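Local coordinates for cleavage stimulation factor 77 (Encephalitozoon cuniculi, PDB 2UY1), which probably takes part in mRNA 3'-end processing and binds mRNA, as a suppressor-of-forked family protein built from helical repeats, at residues 245-250 against 451-456. Sequence-based numbering, arbitrary orientation.
Sequences GMFLSL and LKIRDN
Ile-453 supplies nearly all the apolar grip between the extended loop 451-456 and the N-terminal turn of helix 247-255, a worked example of how one branched side chain can dock a loop on a helix start. Its CG1, CG2 and CD1 each make their own nearest contact. CG1 of Ile-453 rests 3.7 Å from CG of Met-246, the N-cap residue. CG2 of Ile-453 comes within 3.8 Å of N of Phe-247. With CG1 anti to the carbonyl carbon (chi1 -69°), the extended chi2 (171°) carries CD1 of Ile-453 on to CD1 of Leu-250, tip to tip at 3.8 Å. The loop following helix 434-446 thus folds back over the start of helix 247-255 in this all-helical repeat protein, with Phe-446 touching Leu-250 and Ile-453 and meeting the ring of Phe-247 edge-to-face.

Further along, the two backbones close in, with the CA atoms of Gly-245 and Asp-455 3.9 Å apart. Gly-245 has no side chain to intrude here, and its CA lies 3.6 Å from O of Arg-454. OD2 of Asp-455 accepts a hydrogen bond from N of Asp-244, while OD1 accepts one from N of Ser-457 in its own loop.

The outer side is looser: Arg-454 leaves the backbone away from 245-250 and is exposed, and its NH1 makes a weak bond of 3.3 Å to OD1 of Asn-456. No hydrogen bond links the two segments. The buried N of Gly-245 lies 3.6 Å from OD2 of Asp-455 yet lacks a partner, that oxygen being bonded to Asp-244 instead. Shape fit and hydrophobic burial therefore probably hold the loop here, along with the Asp-455 to Asp-244 bond and that from N of Ile-453 to OD1 of Asn-447.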
loop_
_atom_site.group_PDB
_atom_site.type_symbol
_atom_site.label_atom_id
_atom_site.label_comp_id
_atom_site.label_asym_id
_atom_site.label_seq_id
_atom_site.Cartn_x
_atom_site.Cartn_y
_atom_site.Cartn_z
ATOM N N GLY A 245 16.676 18.232 9.579
ATOM C CA GLY A 245 15.779 17.189 10.042
ATOM C C GLY A 245 16.372 16.377 11.177
ATOM O O GLY A 245 17.337 16.797 11.816
ATOM N N MET A 246 15.790 15.209 11.429
ATOM C CA MET A 246 16.138 14.417 12.603
ATOM C C MET A 246 16.590 13.015 12.209
ATOM O O MET A 246 16.753 12.142 13.061
ATOM C CB MET A 246 14.951 14.336 13.564
ATOM C CG MET A 246 14.090 13.096 13.383
ATOM S SD MET A 246 13.347 12.532 14.926
ATOM C CE MET A 246 12.378 13.969 15.381
ATOM N N PHE A 247 16.793 12.807 10.912
ATOM C CA PHE A 247 17.466 11.628 10.431
ATOM C C PHE A 247 18.926 11.473 10.895
ATOM O O PHE A 247 19.256 10.470 11.505
ATOM C CB PHE A 247 17.420 11.475 8.900
ATOM C CG PHE A 247 18.022 10.165 8.420
ATOM C CD1 PHE A 247 17.190 9.049 8.152
ATOM C CD2 PHE A 247 19.424 10.028 8.242
ATOM C CE1 PHE A 247 17.731 7.820 7.723
ATOM C CE2 PHE A 247 19.987 8.808 7.816
ATOM C CZ PHE A 247 19.125 7.715 7.543
ATOM N N LEU A 248 19.809 12.411 10.531
ATOM C CA LEU A 248 21.245 12.199 10.833
ATOM C C LEU A 248 21.555 12.092 12.318
ATOM O O LEU A 248 22.561 11.509 12.706
ATOM C CB LEU A 248 22.137 13.243 10.213
ATOM C CG LEU A 248 22.221 13.081 8.700
ATOM C CD1 LEU A 248 22.802 14.422 8.165
ATOM C CD2 LEU A 248 22.998 11.827 8.177
ATOM N N SER A 249 20.710 12.718 13.124
ATOM C CA SER A 249 20.875 12.717 14.615
ATOM C C SER A 249 20.501 11.355 15.156
ATOM O O SER A 249 21.156 10.857 16.085
ATOM C CB SER A 249 19.974 13.788 15.243
ATOM O OG SER A 249 20.494 15.071 15.055
ATOM N N LEU A 250 19.485 10.705 14.570
ATOM C CA LEU A 250 19.106 9.339 15.025
ATOM C C LEU A 250 20.135 8.310 14.595
ATOM O O LEU A 250 20.541 7.393 15.358
ATOM C CB LEU A 250 17.675 8.974 14.509
ATOM C CG LEU A 250 16.533 9.941 14.797
ATOM C CD1 LEU A 250 15.227 9.412 14.256
ATOM C CD2 LEU A 250 16.428 10.099 16.350
ATOM N N LEU A 451 4.131 8.024 11.943
ATOM C CA LEU A 451 5.098 9.044 12.365
ATOM C C LEU A 451 6.269 8.992 11.397
ATOM O O LEU A 451 6.859 7.899 11.220
ATOM C CB LEU A 451 5.674 8.742 13.738
ATOM C CG LEU A 451 4.835 8.991 14.967
ATOM C CD1 LEU A 451 5.577 8.506 16.190
ATOM C CD2 LEU A 451 4.537 10.471 15.068
ATOM N N LYS A 452 6.579 10.131 10.752
ATOM C CA LYS A 452 7.633 10.200 9.732
ATOM C C LYS A 452 8.570 11.331 10.109
ATOM O O LYS A 452 8.123 12.371 10.545
ATOM C CB LYS A 452 7.087 10.517 8.331
ATOM C CG LYS A 452 5.928 9.668 7.795
ATOM C CD LYS A 452 6.277 8.185 7.854
ATOM C CE LYS A 452 5.817 7.425 6.597
ATOM N NZ LYS A 452 4.378 7.563 6.511
ATOM N N ILE A 453 9.868 11.106 9.942
ATOM C CA ILE A 453 10.877 12.160 10.004
ATOM C C ILE A 453 10.672 13.112 8.794
ATOM O O ILE A 453 10.296 12.658 7.716
ATOM C CB ILE A 453 12.250 11.507 9.817
ATOM C CG1 ILE A 453 12.615 10.629 11.027
ATOM C CG2 ILE A 453 13.339 12.531 9.465
ATOM C CD1 ILE A 453 13.871 9.789 10.760
ATOM N N ARG A 454 10.926 14.399 8.965
ATOM C CA ARG A 454 11.132 15.252 7.792
ATOM C C ARG A 454 12.099 16.418 8.074
ATOM O O ARG A 454 12.246 16.894 9.200
ATOM C CB ARG A 454 9.824 15.821 7.342
ATOM C CG ARG A 454 9.389 16.939 8.170
ATOM C CD ARG A 454 7.903 17.199 7.971
ATOM N NE ARG A 454 7.386 16.875 6.624
ATOM C CZ ARG A 454 7.451 17.653 5.538
ATOM N NH1 ARG A 454 8.082 18.842 5.558
ATOM N NH2 ARG A 454 6.885 17.213 4.414
ATOM N N ASP A 455 12.703 16.884 7.000
ATOM C CA ASP A 455 13.464 18.092 7.000
ATOM C C ASP A 455 12.515 19.222 6.637
ATOM O O ASP A 455 12.002 19.287 5.515
ATOM C CB ASP A 455 14.570 17.946 5.977
ATOM C CG ASP A 455 15.530 19.046 6.045
ATOM O OD1 ASP A 455 15.071 20.194 6.139
ATOM O OD2 ASP A 455 16.728 18.774 5.983
ATOM N N ASN A 456 12.276 20.104 7.594
ATOM C CA ASN A 456 11.250 21.122 7.445
ATOM C C ASN A 456 11.726 22.227 6.554
ATOM O O ASN A 456 11.017 23.199 6.365
ATOM C CB ASN A 456 10.820 21.713 8.792
ATOM C CG ASN A 456 9.405 21.262 9.206
ATOM O OD1 ASN A 456 8.844 20.240 8.503
ATOM N ND2 ASN A 456 8.805 21.861 10.127
#